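Local coordinates for protein probable N-glycosylase/DNA lyase (Thermotoga maritima, PDB 3N0U) that belongs to the 8-oxoguanine DNA glycosylase family of the helix-hairpin-helix clan, as a largely helical, strand-free protein, at residues Arg128-Leu131 / Val132-Lys136. Numbering follows the deposited sequence.
Sequences REFL and VRNAK. With NA (sodium ion), chain D.
N134 covers one face of the F130 ring: its CB lies 4.1 Å from the F130 ring centroid and 17° off the ring normal, which meets the geometry of a CH-pi contact. The N134 amide leans over the rim of that same face, its plane inclined 33° to the ring. With chi1 at 175°, CG of F130 trans to its own N, the ring swings toward the C-terminal end of the helix, where N134 lies one turn on; the F130 side chain also touches L112. One residue further on, the L131 side chain reaches A135, with CD2 and CB 4.1 Å apart, and its other neighbours include F146 of helix 140-148.

The backbone ends its helix here. V132 N donates to R128 O (2.9 Å) in a nearly straight bond, whereas N134 N to F130 O is distinctly more bent. A135 has already turned to an extended backbone, yet its N still bonds to L131 O at 2.9 Å. The path from helix 124-134 through a short turn into helix 140-148 is consistent with the helix-hairpin-helix motif, where main-chain carbonyls commonly hold a metal ion. Here a sodium ion is bound by V132 O at 2.4 Å and A135 O at 2.3 Å, with I138 O and two waters. The water 2.6 Å from sodium also donates weakly to R133 O. On another side of the helix, R128 extends to a salt bridge with E188 and a hydrogen bond to S144, while E129 pairs with K181.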
# COMPACT_ATOMS: atom_id res chain seq x y z
N ARG A 128 8.09 8.84 -3.01
CA ARG A 128 7.04 8.88 -2.00
C ARG A 128 6.75 10.33 -1.60
O ARG A 128 5.59 10.70 -1.47
CB ARG A 128 7.43 8.05 -0.77
CG ARG A 128 6.50 8.30 0.41
CD ARG A 128 6.66 7.23 1.46
NE ARG A 128 7.98 7.31 2.06
CZ ARG A 128 8.52 6.39 2.84
NH1 ARG A 128 7.85 5.29 3.13
NH2 ARG A 128 9.72 6.59 3.34
N GLU A 129 7.79 11.14 -1.43
CA GLU A 129 7.61 12.55 -1.07
C GLU A 129 6.76 13.24 -2.14
O GLU A 129 5.87 14.03 -1.83
CB GLU A 129 8.96 13.27 -0.96
CG GLU A 129 9.73 12.95 0.31
CD GLU A 129 11.12 13.59 0.34
OE1 GLU A 129 11.45 14.40 -0.55
OE2 GLU A 129 11.90 13.28 1.27
N PHE A 130 7.06 12.95 -3.39
CA PHE A 130 6.32 13.54 -4.50
C PHE A 130 4.85 13.21 -4.46
O PHE A 130 4.01 14.07 -4.63
CB PHE A 130 6.89 13.09 -5.85
CG PHE A 130 6.09 13.59 -7.01
CD1 PHE A 130 5.03 12.85 -7.52
CD2 PHE A 130 6.35 14.83 -7.57
CE1 PHE A 130 4.27 13.32 -8.58
CE2 PHE A 130 5.60 15.31 -8.64
CZ PHE A 130 4.56 14.56 -9.13
N LEU A 131 4.54 11.94 -4.22
CA LEU A 131 3.16 11.50 -4.21
C LEU A 131 2.42 12.07 -3.02
O LEU A 131 1.26 12.44 -3.14
CB LEU A 131 3.11 9.98 -4.19
CG LEU A 131 3.55 9.30 -5.47
CD1 LEU A 131 3.78 7.82 -5.22
CD2 LEU A 131 2.54 9.53 -6.62
N VAL A 132 3.05 12.12 -1.86
CA VAL A 132 2.42 12.74 -0.71
C VAL A 132 2.02 14.17 -1.02
O VAL A 132 0.90 14.60 -0.71
CB VAL A 132 3.34 12.72 0.51
CG1 VAL A 132 2.75 13.54 1.64
CG2 VAL A 132 3.55 11.29 0.98
N ARG A 133 2.90 14.92 -1.66
CA ARG A 133 2.61 16.32 -1.91
C ARG A 133 1.61 16.54 -3.06
O ARG A 133 0.81 17.48 -3.02
CB ARG A 133 3.89 17.11 -2.19
CG ARG A 133 3.64 18.61 -2.39
CD ARG A 133 4.91 19.39 -2.59
NE ARG A 133 5.85 19.14 -1.50
CZ ARG A 133 5.89 19.83 -0.36
NH1 ARG A 133 5.04 20.83 -0.15
NH2 ARG A 133 6.79 19.52 0.56
N ASN A 134 1.66 15.66 -4.06
CA ASN A 134 1.02 15.95 -5.35
C ASN A 134 -0.16 15.07 -5.74
O ASN A 134 -0.96 15.46 -6.58
CB ASN A 134 2.09 15.92 -6.44
CG ASN A 134 3.06 17.05 -6.29
OD1 ASN A 134 4.23 16.85 -5.93
ND2 ASN A 134 2.60 18.25 -6.57
N ALA A 135 -0.26 13.89 -5.15
CA ALA A 135 -1.35 12.98 -5.49
C ALA A 135 -2.46 13.08 -4.47
O ALA A 135 -2.24 12.85 -3.30
CB ALA A 135 -0.84 11.55 -5.58
N LYS A 136 -3.67 13.39 -4.92
CA LYS A 136 -4.83 13.51 -4.04
C LYS A 136 -5.24 12.16 -3.48
O LYS A 136 -5.20 11.15 -4.18
CB LYS A 136 -6.00 14.10 -4.84
CG LYS A 136 -5.67 15.46 -5.46
CD LYS A 136 -5.31 16.45 -4.38
CE LYS A 136 -5.18 17.86 -4.94
NZ LYS A 136 -4.78 18.82 -3.87
NA NA D . -1.09 13.58 -1.42
O HOH W 1 -1.73 16.06 -2.07
O HOH W 2 -2.99 13.52 0.22